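Putative oxidoreductase (Bacteroides fragilis NCTC 9343, PDB 3FHL) is probably a nucleotide-dependent oxidoreductase of the Gfo/Idh/MocA family, with a Rossmann-type NAD-binding domain and a C-terminal alpha/beta domain. Local coordinates at residues P194-A199 / N348-L353; K35-S40 / S52-F57; I203-G208 / S234-E239; N124-A129 / L324-Q329. One frame throughout, in Å; residues are numbered along the deposited sequence.

Interaction 1: residues P194-A199 / N348-L353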
loop_
_atom_site.group_PDB
_atom_site.type_symbol
_atom_site.label_atom_id
_atom_site.label_comp_id
_atom_site.label_asym_id
_atom_site.label_seq_id
_atom_site.Cartn_x
_atom_site.Cartn_y
_atom_site.Cartn_z
ATOM N N PRO C 194 -18.045 5.608 2.274
ATOM C CA PRO C 194 -17.655 5.720 0.867
ATOM C C PRO C 194 -18.811 5.438 -0.111
ATOM O O PRO C 194 -19.781 4.761 0.239
ATOM C CB PRO C 194 -16.573 4.647 0.737
ATOM C CG PRO C 194 -16.985 3.607 1.692
ATOM C CD PRO C 194 -17.603 4.326 2.855
ATOM N N GLU C 195 -18.698 5.936 -1.333
ATOM C CA GLU C 195 -19.629 5.539 -2.392
ATOM C C GLU C 195 -19.414 4.099 -2.842
ATOM O O GLU C 195 -20.372 3.396 -3.179
ATOM C CB GLU C 195 -19.484 6.461 -3.594
ATOM C CG GLU C 195 -19.878 7.889 -3.322
ATOM C CD GLU C 195 -19.610 8.782 -4.510
ATOM O OE1 GLU C 195 -19.477 8.252 -5.632
ATOM O OE2 GLU C 195 -19.533 10.013 -4.323
ATOM N N ALA C 196 -18.156 3.656 -2.851
ATOM C CA ALA C 196 -17.826 2.322 -3.341
ATOM C C ALA C 196 -16.651 1.699 -2.579
ATOM O O ALA C 196 -15.926 2.392 -1.867
ATOM C CB ALA C 196 -17.538 2.373 -4.857
ATOM N N VAL C 197 -16.487 0.388 -2.714
ATOM C CA VAL C 197 -15.394 -0.336 -2.046
ATOM C C VAL C 197 -14.658 -1.250 -3.038
ATOM O O VAL C 197 -15.284 -2.007 -3.776
ATOM C CB VAL C 197 -15.911 -1.178 -0.846
ATOM C CG1 VAL C 197 -14.807 -2.121 -0.288
ATOM C CG2 VAL C 197 -16.438 -0.265 0.289
ATOM N N PHE C 198 -13.330 -1.158 -3.068
ATOM C CA PHE C 198 -12.526 -2.196 -3.677
ATOM C C PHE C 198 -11.758 -2.908 -2.571
ATOM O O PHE C 198 -11.248 -2.264 -1.654
ATOM C CB PHE C 198 -11.563 -1.622 -4.733
ATOM C CG PHE C 198 -10.435 -2.577 -5.100
ATOM C CD1 PHE C 198 -10.598 -3.501 -6.128
ATOM C CD2 PHE C 198 -9.238 -2.578 -4.388
ATOM C CE1 PHE C 198 -9.571 -4.394 -6.455
ATOM C CE2 PHE C 198 -8.214 -3.467 -4.702
ATOM C CZ PHE C 198 -8.384 -4.375 -5.744
ATOM N N ALA C 199 -11.686 -4.232 -2.647
ATOM C CA ALA C 199 -10.814 -4.987 -1.747
ATOM C C ALA C 199 -10.148 -6.157 -2.446
ATOM O O ALA C 199 -10.725 -6.777 -3.333
ATOM C CB ALA C 199 -11.594 -5.499 -0.548
ATOM N N ASN C 348 -14.773 -10.330 -7.692
ATOM C CA ASN C 348 -13.827 -9.614 -8.560
ATOM C C ASN C 348 -14.453 -8.344 -9.150
ATOM O O ASN C 348 -14.360 -8.083 -10.353
ATOM C CB ASN C 348 -13.258 -10.564 -9.651
ATOM C CG ASN C 348 -12.248 -9.882 -10.586
ATOM O OD1 ASN C 348 -12.304 -10.049 -11.808
ATOM N ND2 ASN C 348 -11.345 -9.106 -10.022
ATOM N N LYS C 349 -15.109 -7.558 -8.295
ATOM C CA LYS C 349 -15.775 -6.320 -8.722
ATOM C C LYS C 349 -15.623 -5.173 -7.713
ATOM O O LYS C 349 -15.456 -5.403 -6.523
ATOM C CB LYS C 349 -17.269 -6.585 -8.930
ATOM C CG LYS C 349 -17.631 -7.340 -10.213
ATOM C CD LYS C 349 -19.050 -7.911 -10.125
ATOM C CE LYS C 349 -19.463 -8.639 -11.401
ATOM N NZ LYS C 349 -19.597 -7.697 -12.550
ATOM N N ILE C 350 -15.712 -3.940 -8.188
ATOM C CA ILE C 350 -15.934 -2.805 -7.300
ATOM C C ILE C 350 -17.393 -2.864 -6.832
ATOM O O ILE C 350 -18.308 -3.037 -7.652
ATOM C CB ILE C 350 -15.651 -1.484 -8.024
ATOM C CG1 ILE C 350 -14.152 -1.370 -8.359
ATOM C CG2 ILE C 350 -16.162 -0.268 -7.202
ATOM C CD1 ILE C 350 -13.783 -0.087 -9.084
ATOM N N VAL C 351 -17.606 -2.738 -5.521
ATOM C CA VAL C 351 -18.951 -2.830 -4.934
ATOM C C VAL C 351 -19.455 -1.444 -4.593
ATOM O O VAL C 351 -18.871 -0.758 -3.757
ATOM C CB VAL C 351 -18.971 -3.714 -3.670
ATOM C CG1 VAL C 351 -20.326 -3.641 -2.960
ATOM C CG2 VAL C 351 -18.645 -5.146 -4.015
ATOM N N ASN C 352 -20.538 -1.037 -5.246
ATOM C CA ASN C 352 -21.153 0.254 -4.995
ATOM C C ASN C 352 -22.187 0.132 -3.871
ATOM O O ASN C 352 -23.009 -0.789 -3.856
ATOM C CB ASN C 352 -21.798 0.805 -6.271
ATOM C CG ASN C 352 -20.793 1.012 -7.393
ATOM O OD1 ASN C 352 -19.934 1.896 -7.325
ATOM N ND2 ASN C 352 -20.900 0.197 -8.438
ATOM N N LEU C 353 -22.116 1.050 -2.914
ATOM C CA LEU C 353 -23.045 1.057 -1.787
ATOM C C LEU C 353 -24.328 1.806 -2.159
ATOM O O LEU C 353 -24.268 2.926 -2.674
ATOM C CB LEU C 353 -22.383 1.705 -0.564
ATOM C CG LEU C 353 -21.543 0.877 0.419
ATOM C CD1 LEU C 353 -20.382 0.164 -0.220
ATOM C CD2 LEU C 353 -21.016 1.804 1.507
HETATM O O HOH W 1 -22.708 4.239 -4.536
#
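Val197 and Val351 form an antiparallel hydrogen-bonded pair. Val197 N donates a hydrogen bond to Val351 O at 2.8 Å. Val351 N returns a straighter bond to Val197 O at 3.0 Å. A third backbone bond runs from Leu353 N to Glu195 O at 2.9 Å. Glu195 O has a second partner, since a water donates to it and to Leu353 O and so closes the end of the ladder. Between these bonds Ala196 and Asn352 make the non-hydrogen-bonded pair, and Ala196 CA lies 3.3 Å from Val351 O in a CA-H...O contact.

The side chains pack on two faces. On the face of Val197 and Val351, Leu353 CD1 meets Val197 CG2 at 4.0 Å. Val197 has CG1 anti to its backbone N (chi1 171°), which turns CG2 to this neighbour. The other leucine branch, CD2, rests 3.4 Å from Pro194 O. On the face of Ala196, the methyl CB touches Ile350 CG2 at 3.8 Å and also lies against Asn352 OD1. That oxygen is hydrogen-bonded to Asn348 ND2 of the second subunit. Asn348 OD1 bonds in turn to Asn352 ND2 of that subunit, and Phe198 stacks on Phe198 of the second subunit, so the contact lies at the dimer interface.

Glu195 and Ala196 both face Leu219 on the neighbouring strand, a classic beta bulge. Asn348 ends helix 328-347 in a Schellman motif, after which the chain runs back as a short antiparallel strand, the outermost of the mixed sheet within this chain, in the C-terminal alpha/beta domain.

Interaction 2: residues K35-S40 / S52-F57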
loop_
_atom_site.group_PDB
_atom_site.type_symbol
_atom_site.label_atom_id
_atom_site.label_comp_id
_atom_site.label_asym_id
_atom_site.label_seq_id
_atom_site.Cartn_x
_atom_site.Cartn_y
_atom_site.Cartn_z
ATOM N N LYS C 35 -20.518 -4.405 40.467
ATOM C CA LYS C 35 -20.710 -5.845 40.429
ATOM C C LYS C 35 -20.000 -6.534 39.271
ATOM O O LYS C 35 -20.059 -6.067 38.142
ATOM C CB LYS C 35 -22.200 -6.179 40.408
ATOM C CG LYS C 35 -22.759 -6.409 41.781
ATOM C CD LYS C 35 -24.238 -6.705 41.743
ATOM C CE LYS C 35 -24.722 -6.895 43.160
ATOM N NZ LYS C 35 -26.199 -6.817 43.313
ATOM N N ILE C 36 -19.335 -7.650 39.561
ATOM C CA ILE C 36 -18.649 -8.435 38.533
ATOM C C ILE C 36 -19.194 -9.864 38.505
ATOM O O ILE C 36 -19.197 -10.554 39.526
ATOM C CB ILE C 36 -17.100 -8.447 38.744
ATOM C CG1 ILE C 36 -16.533 -7.018 38.715
ATOM C CG2 ILE C 36 -16.411 -9.305 37.691
ATOM C CD1 ILE C 36 -15.119 -6.890 39.269
ATOM N N VAL C 37 -19.667 -10.301 37.340
ATOM C CA VAL C 37 -20.024 -11.706 37.152
ATOM C C VAL C 37 -18.772 -12.584 37.029
ATOM O O VAL C 37 -17.954 -12.431 36.109
ATOM C CB VAL C 37 -20.905 -11.938 35.921
ATOM C CG1 VAL C 37 -21.338 -13.407 35.834
ATOM C CG2 VAL C 37 -22.115 -11.039 35.954
ATOM N N GLU C 38 -18.626 -13.490 37.983
ATOM C CA GLU C 38 -17.677 -14.583 37.879
ATOM C C GLU C 38 -18.478 -15.834 38.198
ATOM O O GLU C 38 -18.994 -15.963 39.312
ATOM C CB GLU C 38 -16.529 -14.406 38.870
ATOM C CG GLU C 38 -15.604 -13.222 38.581
ATOM C CD GLU C 38 -14.268 -13.336 39.299
ATOM O OE1 GLU C 38 -13.948 -12.444 40.110
ATOM O OE2 GLU C 38 -13.541 -14.328 39.063
ATOM N N ARG C 39 -18.605 -16.738 37.225
ATOM C CA ARG C 39 -19.461 -17.925 37.372
ATOM C C ARG C 39 -18.989 -18.932 38.426
ATOM O O ARG C 39 -19.815 -19.619 39.030
ATOM C CB ARG C 39 -19.684 -18.620 36.027
ATOM C CG ARG C 39 -20.656 -17.884 35.100
ATOM C CD ARG C 39 -21.082 -18.754 33.915
ATOM N NE ARG C 39 -20.033 -18.879 32.896
ATOM C CZ ARG C 39 -20.156 -19.550 31.750
ATOM N NH1 ARG C 39 -19.141 -19.593 30.896
ATOM N NH2 ARG C 39 -21.288 -20.179 31.450
ATOM N N SER C 40 -17.681 -18.996 38.673
ATOM C CA SER C 40 -17.128 -19.976 39.618
ATOM C C SER C 40 -15.897 -19.499 40.391
ATOM O O SER C 40 -15.632 -19.965 41.507
ATOM C CB SER C 40 -16.781 -21.264 38.879
ATOM O OG SER C 40 -15.748 -21.024 37.941
ATOM N N SER C 52 -18.603 -6.331 44.089
ATOM C CA SER C 52 -19.354 -7.505 44.526
ATOM C C SER C 52 -19.402 -8.566 43.432
ATOM O O SER C 52 -19.876 -8.304 42.328
ATOM C CB SER C 52 -20.774 -7.118 44.952
ATOM O OG SER C 52 -20.743 -6.265 46.081
ATOM N N ILE C 53 -18.915 -9.762 43.745
ATOM C CA ILE C 53 -18.982 -10.883 42.809
ATOM C C ILE C 53 -20.370 -11.511 42.810
ATOM O O ILE C 53 -20.869 -11.924 43.855
ATOM C CB ILE C 53 -17.884 -11.952 43.084
ATOM C CG1 ILE C 53 -16.511 -11.403 42.699
ATOM C CG2 ILE C 53 -18.158 -13.249 42.292
ATOM C CD1 ILE C 53 -15.348 -11.999 43.477
ATOM N N VAL C 54 -20.997 -11.552 41.640
ATOM C CA VAL C 54 -22.224 -12.317 41.444
ATOM C C VAL C 54 -21.948 -13.498 40.511
ATOM O O VAL C 54 -20.934 -13.518 39.816
ATOM C CB VAL C 54 -23.425 -11.445 40.960
ATOM C CG1 VAL C 54 -23.818 -10.440 42.042
ATOM C CG2 VAL C 54 -23.132 -10.733 39.644
ATOM N N ARG C 55 -22.840 -14.485 40.519
ATOM C CA ARG C 55 -22.604 -15.746 39.830
ATOM C C ARG C 55 -23.309 -15.859 38.484
ATOM O O ARG C 55 -23.064 -16.802 37.731
ATOM C CB ARG C 55 -23.009 -16.934 40.727
ATOM C CG ARG C 55 -22.184 -17.115 42.005
ATOM C CD ARG C 55 -20.712 -17.229 41.700
ATOM N NE ARG C 55 -19.876 -17.287 42.896
ATOM C CZ ARG C 55 -18.553 -17.113 42.895
ATOM N NH1 ARG C 55 -17.909 -16.859 41.760
ATOM N NH2 ARG C 55 -17.868 -17.184 44.032
ATOM N N SER C 56 -24.199 -14.918 38.183
ATOM C CA SER C 56 -24.926 -14.967 36.923
ATOM C C SER C 56 -25.179 -13.584 36.368
ATOM O O SER C 56 -25.131 -12.586 37.102
ATOM C CB SER C 56 -26.257 -15.720 37.075
ATOM O OG SER C 56 -27.167 -14.999 37.891
ATOM N N PHE C 57 -25.452 -13.548 35.065
ATOM C CA PHE C 57 -25.724 -12.321 34.341
ATOM C C PHE C 57 -27.055 -11.714 34.768
ATOM O O PHE C 57 -27.172 -10.490 34.881
ATOM C CB PHE C 57 -25.725 -12.572 32.828
ATOM C CG PHE C 57 -25.973 -11.334 32.014
ATOM C CD1 PHE C 57 -25.020 -10.323 31.956
ATOM C CD2 PHE C 57 -27.168 -11.166 31.328
ATOM C CE1 PHE C 57 -25.250 -9.178 31.211
ATOM C CE2 PHE C 57 -27.404 -10.022 30.592
ATOM C CZ PHE C 57 -26.444 -9.024 30.534
#
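Arg55 bends at chi2 (-55°), and this turns its guanidinium back over Ile53 to Glu38. NH1 donates to Glu38 O at 2.8 Å. The oxygen lies close to the guanidinium plane, but the donor stands well above the carbonyl plane of Glu38. Ile53 CG2 sits over one face of the guanidinium, offset toward its rim. NH1 also bonds Lys41 O, and NH2 forms a salt bridge with Glu42.

Lys35 is extended beyond CG and crosses Val54 at about a right angle, with CD 3.8 Å from Val54 CG1. Its NZ continues to a salt bridge with Asp63.

The two backbones are parallel strands at one edge of the Rossmann sheet, where 52-54 is the outermost strand of this chain. Ile36 N bonds Ser52 O at 2.9 Å, and Val54 N bonds Ile36 O at 3.0 Å. Glu38 N reaches Val54 O at 2.9 Å, nearly in line with the C=O.

Val37 CG2 meets Val54 CG2 at 3.8 Å on the face of Lys35, where Leu60 of helix 58-61 packs on both valines. On the other face Glu38 OE1 lies 3.7 Å from Ile53 CD1. The same carboxylate is hydrogen-bonded to Ser44 OG and Leu43 N.

Interaction 3: residues I203-G208 / S234-E239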
loop_
_atom_site.group_PDB
_atom_site.type_symbol
_atom_site.label_atom_id
_atom_site.label_comp_id
_atom_site.label_asym_id
_atom_site.label_seq_id
_atom_site.Cartn_x
_atom_site.Cartn_y
_atom_site.Cartn_z
ATOM N N ILE C 203 -4.811 -15.322 1.303
ATOM C CA ILE C 203 -4.251 -16.240 2.285
ATOM C C ILE C 203 -2.847 -16.515 1.776
ATOM O O ILE C 203 -2.643 -17.297 0.837
ATOM C CB ILE C 203 -5.056 -17.550 2.450
ATOM C CG1 ILE C 203 -6.517 -17.247 2.795
ATOM C CG2 ILE C 203 -4.422 -18.391 3.546
ATOM C CD1 ILE C 203 -7.483 -18.411 2.622
ATOM N N LEU C 204 -1.883 -15.830 2.376
ATOM C CA LEU C 204 -0.536 -15.791 1.857
ATOM C C LEU C 204 0.346 -16.827 2.547
ATOM O O LEU C 204 1.390 -17.208 2.017
ATOM C CB LEU C 204 0.054 -14.387 2.027
ATOM C CG LEU C 204 -0.729 -13.166 1.529
ATOM C CD1 LEU C 204 0.132 -11.920 1.762
ATOM C CD2 LEU C 204 -1.140 -13.279 0.064
ATOM N N ARG C 205 -0.088 -17.294 3.714
ATOM C CA ARG C 205 0.713 -18.229 4.499
ATOM C C ARG C 205 0.312 -19.660 4.200
ATOM O O ARG C 205 -0.874 -19.965 4.022
ATOM C CB ARG C 205 0.606 -17.938 6.002
ATOM C CG ARG C 205 1.147 -16.561 6.388
ATOM C CD ARG C 205 0.853 -16.180 7.824
ATOM N NE ARG C 205 -0.559 -16.303 8.184
ATOM C CZ ARG C 205 -1.013 -16.282 9.432
ATOM N NH1 ARG C 205 -0.174 -16.131 10.451
ATOM N NH2 ARG C 205 -2.310 -16.422 9.664
ATOM N N GLU C 206 1.325 -20.520 4.127
ATOM C CA GLU C 206 1.139 -21.947 3.905
ATOM C C GLU C 206 0.310 -22.532 5.043
ATOM O O GLU C 206 0.653 -22.364 6.215
ATOM C CB GLU C 206 2.500 -22.650 3.806
ATOM C CG GLU C 206 2.417 -24.168 3.615
ATOM C CD GLU C 206 3.732 -24.878 3.917
ATOM O OE1 GLU C 206 3.815 -25.568 4.960
ATOM O OE2 GLU C 206 4.682 -24.738 3.117
ATOM N N GLY C 207 -0.793 -23.184 4.680
ATOM C CA GLY C 207 -1.677 -23.838 5.645
ATOM C C GLY C 207 -2.791 -22.968 6.207
ATOM O O GLY C 207 -3.567 -23.426 7.051
ATOM N N GLY C 208 -2.879 -21.723 5.740
ATOM C CA GLY C 208 -3.863 -20.763 6.250
ATOM C C GLY C 208 -5.277 -21.064 5.794
ATOM O O GLY C 208 -5.494 -21.471 4.649
ATOM N N SER C 234 -1.508 -7.299 7.162
ATOM C CA SER C 234 -0.876 -8.514 6.677
ATOM C C SER C 234 -0.105 -9.161 7.808
ATOM O O SER C 234 0.438 -8.467 8.666
ATOM C CB SER C 234 0.085 -8.200 5.516
ATOM O OG SER C 234 0.723 -9.383 5.037
ATOM N N TYR C 235 -0.065 -10.489 7.788
ATOM C CA TYR C 235 0.776 -11.259 8.699
ATOM C C TYR C 235 2.153 -11.574 8.113
ATOM O O TYR C 235 2.951 -12.267 8.738
ATOM C CB TYR C 235 0.072 -12.549 9.113
ATOM C CG TYR C 235 -0.769 -12.410 10.361
ATOM C CD1 TYR C 235 -0.182 -12.107 11.590
ATOM C CD2 TYR C 235 -2.145 -12.593 10.316
ATOM C CE1 TYR C 235 -0.947 -11.993 12.739
ATOM C CE2 TYR C 235 -2.919 -12.488 11.465
ATOM C CZ TYR C 235 -2.317 -12.178 12.668
ATOM O OH TYR C 235 -3.091 -12.058 13.801
ATOM N N LEU C 236 2.439 -11.056 6.923
ATOM C CA LEU C 236 3.765 -11.237 6.331
ATOM C C LEU C 236 4.385 -9.920 5.894
ATOM O O LEU C 236 4.462 -9.616 4.697
ATOM C CB LEU C 236 3.698 -12.232 5.169
ATOM C CG LEU C 236 3.527 -13.711 5.534
ATOM C CD1 LEU C 236 3.455 -14.520 4.230
ATOM C CD2 LEU C 236 4.664 -14.212 6.450
ATOM N N MET C 237 4.761 -9.112 6.881
ATOM C CA MET C 237 5.459 -7.850 6.660
ATOM C C MET C 237 6.583 -7.782 7.681
ATOM O O MET C 237 6.478 -7.067 8.692
ATOM C CB MET C 237 4.541 -6.617 6.810
ATOM C CG MET C 237 3.445 -6.449 5.782
ATOM S SD MET C 237 2.516 -4.897 5.934
ATOM C CE MET C 237 1.564 -4.952 4.427
ATOM N N ARG C 238 7.653 -8.538 7.428
ATOM C CA ARG C 238 8.792 -8.597 8.354
ATOM C C ARG C 238 9.358 -7.228 8.655
ATOM O O ARG C 238 9.699 -6.928 9.798
ATOM C CB ARG C 238 9.895 -9.562 7.887
ATOM C CG ARG C 238 10.822 -9.921 9.049
ATOM C CD ARG C 238 11.627 -11.160 8.827
ATOM N NE ARG C 238 12.097 -11.677 10.107
ATOM C CZ ARG C 238 12.583 -12.901 10.304
ATOM N NH1 ARG C 238 12.681 -13.761 9.303
ATOM N NH2 ARG C 238 12.967 -13.270 11.518
ATOM N N GLU C 239 9.450 -6.393 7.625
ATOM C CA GLU C 239 9.737 -4.998 7.834
ATOM C C GLU C 239 8.411 -4.261 7.658
ATOM O O GLU C 239 7.789 -4.312 6.598
ATOM C CB GLU C 239 10.798 -4.495 6.864
ATOM C CG GLU C 239 11.135 -3.012 7.023
ATOM C CD GLU C 239 11.851 -2.684 8.329
ATOM O OE1 GLU C 239 12.388 -3.602 9.001
ATOM O OE2 GLU C 239 11.885 -1.482 8.663
#
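The guanidinium of Arg205 lies flat on the ring of Tyr235 in an offset stack, with centres 4.5 Å apart and planes at 7°. NH1 lies over the CG rim of the ring, 3.8 Å from Tyr235 CG, while CZ and NH2 project beyond it. NH2 is 3.9 Å from Tyr235 CD2. Tyr235 CB lies over the rim of the guanidinium. Arg205 bends at chi3 (-52°), which swings the flat group onto the ring. Its rotation is fixed from outside the pair: NE forms a salt bridge with Asp212 and NH1 donates to Arg157 O.

The contact joins two loops in the C-terminal domain, one linking strands 194-202 and 213-221, the other following strand 228-234. Arg205 opens a type II beta turn that ends at Gly208. Ser234 forms an ST turn: its OG accepts from Leu236 N at 3.0 Å.

Leu236 fills the side next to the stack. Its CD1 lies 3.8 Å from Arg205 CG, the aliphatic part of the arginine, and 4.1 Å from Leu204 CB. Leu204 CD1 approaches Ser234 OG at 4.2 Å. Leu204 also faces the dimer partner: its side chain packs on Val147 of the second subunit, and its O accepts from Arg145 NH1 of that subunit.

Interaction 4: residues N124-A129 / L324-Q329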
loop_
_atom_site.group_PDB
_atom_site.type_symbol
_atom_site.label_atom_id
_atom_site.label_comp_id
_atom_site.label_asym_id
_atom_site.label_seq_id
_atom_site.Cartn_x
_atom_site.Cartn_y
_atom_site.Cartn_z
ATOM N N ASN C 124 -12.260 0.651 20.979
ATOM C CA ASN C 124 -11.262 1.406 21.722
ATOM C C ASN C 124 -10.122 2.036 20.934
ATOM O O ASN C 124 -9.440 2.929 21.450
ATOM C CB ASN C 124 -10.673 0.561 22.849
ATOM C CG ASN C 124 -10.018 -0.718 22.364
ATOM O OD1 ASN C 124 -10.088 -1.093 21.202
ATOM N ND2 ASN C 124 -9.388 -1.408 23.282
ATOM N N ARG C 125 -9.914 1.590 19.697
ATOM C CA ARG C 125 -8.784 2.090 18.919
ATOM C C ARG C 125 -8.995 3.497 18.385
ATOM O O ARG C 125 -8.085 4.100 17.812
ATOM C CB ARG C 125 -8.351 1.091 17.841
ATOM C CG ARG C 125 -7.672 -0.152 18.457
ATOM C CD ARG C 125 -6.879 -0.926 17.429
ATOM N NE ARG C 125 -6.289 -2.148 17.978
ATOM C CZ ARG C 125 -5.113 -2.213 18.603
ATOM N NH1 ARG C 125 -4.375 -1.117 18.792
ATOM N NH2 ARG C 125 -4.682 -3.385 19.051
ATOM N N ARG C 126 -10.179 4.049 18.649
ATOM C CA ARG C 126 -10.408 5.478 18.486
ATOM C C ARG C 126 -9.585 6.283 19.499
ATOM O O ARG C 126 -9.357 7.475 19.315
ATOM C CB ARG C 126 -11.887 5.796 18.662
ATOM C CG ARG C 126 -12.775 5.115 17.651
ATOM C CD ARG C 126 -14.125 5.758 17.632
ATOM N NE ARG C 126 -15.131 4.985 16.913
ATOM C CZ ARG C 126 -16.409 5.338 16.854
ATOM N NH1 ARG C 126 -17.283 4.609 16.178
ATOM N NH2 ARG C 126 -16.811 6.437 17.474
ATOM N N TRP C 127 -9.116 5.613 20.550
ATOM C CA TRP C 127 -8.276 6.275 21.555
ATOM C C TRP C 127 -6.847 5.729 21.588
ATOM O O TRP C 127 -6.146 5.880 22.581
ATOM C CB TRP C 127 -8.929 6.188 22.946
ATOM C CG TRP C 127 -10.209 6.991 23.059
ATOM C CD1 TRP C 127 -10.323 8.325 23.366
ATOM C CD2 TRP C 127 -11.536 6.517 22.841
ATOM N NE1 TRP C 127 -11.650 8.705 23.351
ATOM C CE2 TRP C 127 -12.414 7.615 23.036
ATOM C CE3 TRP C 127 -12.077 5.273 22.490
ATOM C CZ2 TRP C 127 -13.796 7.498 22.900
ATOM C CZ3 TRP C 127 -13.456 5.160 22.364
ATOM C CH2 TRP C 127 -14.298 6.270 22.562
ATOM N N ASP C 128 -6.414 5.088 20.499
ATOM C CA ASP C 128 -4.990 4.766 20.333
ATOM C C ASP C 128 -4.233 6.078 20.212
ATOM O O ASP C 128 -4.762 7.030 19.642
ATOM C CB ASP C 128 -4.768 3.923 19.070
ATOM C CG ASP C 128 -4.924 2.424 19.317
ATOM O OD1 ASP C 128 -5.231 2.014 20.457
ATOM O OD2 ASP C 128 -4.730 1.638 18.362
ATOM N N ALA C 129 -3.008 6.125 20.748
ATOM C CA ALA C 129 -2.141 7.309 20.638
ATOM C C ALA C 129 -1.963 7.790 19.200
ATOM O O ALA C 129 -2.068 8.985 18.929
ATOM C CB ALA C 129 -0.756 7.035 21.283
ATOM N N LEU C 324 -22.840 10.798 22.380
ATOM C CA LEU C 324 -22.151 9.524 22.502
ATOM C C LEU C 324 -21.302 9.330 21.250
ATOM O O LEU C 324 -21.783 9.537 20.138
ATOM C CB LEU C 324 -23.170 8.397 22.641
ATOM C CG LEU C 324 -22.684 6.949 22.582
ATOM C CD1 LEU C 324 -21.809 6.636 23.764
ATOM C CD2 LEU C 324 -23.864 5.983 22.479
ATOM N N GLU C 325 -20.036 8.961 21.426
ATOM C CA GLU C 325 -19.143 8.760 20.271
ATOM C C GLU C 325 -19.314 7.378 19.642
ATOM O O GLU C 325 -19.097 7.205 18.447
ATOM C CB GLU C 325 -17.676 8.976 20.665
ATOM C CG GLU C 325 -17.337 10.425 21.027
ATOM C CD GLU C 325 -15.877 10.620 21.434
ATOM O OE1 GLU C 325 -14.975 10.137 20.711
ATOM O OE2 GLU C 325 -15.626 11.267 22.478
ATOM N N THR C 326 -19.725 6.406 20.454
ATOM C CA THR C 326 -19.654 5.002 20.089
ATOM C C THR C 326 -21.025 4.332 19.971
ATOM O O THR C 326 -21.240 3.234 20.488
ATOM C CB THR C 326 -18.814 4.218 21.117
ATOM O OG1 THR C 326 -19.337 4.463 22.426
ATOM C CG2 THR C 326 -17.319 4.662 21.069
ATOM N N HIS C 327 -21.941 4.982 19.271
ATOM C CA HIS C 327 -23.236 4.374 18.970
ATOM C C HIS C 327 -23.067 2.995 18.344
ATOM O O HIS C 327 -22.163 2.780 17.537
ATOM C CB HIS C 327 -24.025 5.234 17.989
ATOM C CG HIS C 327 -24.596 6.480 18.588
ATOM N ND1 HIS C 327 -24.045 7.725 18.381
ATOM C CD2 HIS C 327 -25.688 6.676 19.365
ATOM C CE1 HIS C 327 -24.764 8.633 19.016
ATOM N NE2 HIS C 327 -25.767 8.022 19.620
ATOM N N ALA C 328 -23.947 2.070 18.715
ATOM C CA ALA C 328 -23.965 0.730 18.128
ATOM C C ALA C 328 -24.111 0.731 16.606
ATOM O O ALA C 328 -23.601 -0.181 15.938
ATOM C CB ALA C 328 -25.062 -0.108 18.761
ATOM N N GLN C 329 -24.776 1.755 16.060
ATOM C CA GLN C 329 -24.940 1.892 14.602
ATOM C C GLN C 329 -23.573 1.983 13.898
ATOM O O GLN C 329 -23.427 1.518 12.770
ATOM C CB GLN C 329 -25.800 3.109 14.258
ATOM C CG GLN C 329 -26.124 3.296 12.778
ATOM C CD GLN C 329 -26.969 2.179 12.213
ATOM O OE1 GLN C 329 -27.983 1.796 12.800
ATOM N NE2 GLN C 329 -26.564 1.654 11.053
HETATM O O HOH W 2 -15.093 8.851 18.420
HETATM O O HOH W 3 -12.799 11.391 23.808
#
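The guanidinium of Arg126 meets the backbone of Glu325, and the indole of Trp127 meets Thr326. Arg126 is extended from CG to NE, which carries its guanidinium there. NH2 donates to Glu325 O at 2.6 Å, a short bond with a bent N-H...O angle of 142°. The donor stands above the carbonyl plane. The oxygen meets the guanidinium at its edge, tilted a little from the plane.

Thr326 CG2 touches both side chains. It lies 4.0 Å from Arg126 NH2, over one guanidinium face and toward the rim. It also meets the indole at its edge, 3.7 Å from Trp127 CH2. The carboxylate of Glu325 approaches the same ring obliquely, with OE1 3.6 Å from Trp127 CZ2 and the planes 44° apart. Two waters complete the polar contact. One accepts from Arg126 NH2 and donates to Glu325 OE1. The other accepts from Trp127 NE1 in the ring plane and donates to Glu325 OE2.

Arg126 has further charged partners, with salt bridges from NE to Asp185 and from NH1 to Asp330. These would hold the guanidinium in place from several directions. Thr326 OG1 is hydrogen-bonded to Ser120 OG on strand 119-122, the last strand of the Rossmann sheet. The contact thus lies between the loop leading from that strand into helix 129-139 and the start of helix 328-347, with helices 180-191 and 309-320 packed around it.

Overall arrangement
Interaction 2 comes first along the chain and closes before the others open. It lies at one edge of the parallel Rossmann sheet, and its centre is 45 Å from that of interaction 1. Interaction 4 is central, about 5 Å from the chain's centre, and ties the loop after strand 119-122 to the start of helix 328-347. That helix runs on to strand 351-352 of interaction 1, 25 Å away between centres. Interaction 3 is nested within the loops closed by interactions 1 and 4. Segment 194-199 lies on strand 194-202, and segment 203-208 in the loop that follows it. Interaction 4 joins the Rossmann sheet to the C-terminal domain, where interactions 1 and 3 touch the second subunit.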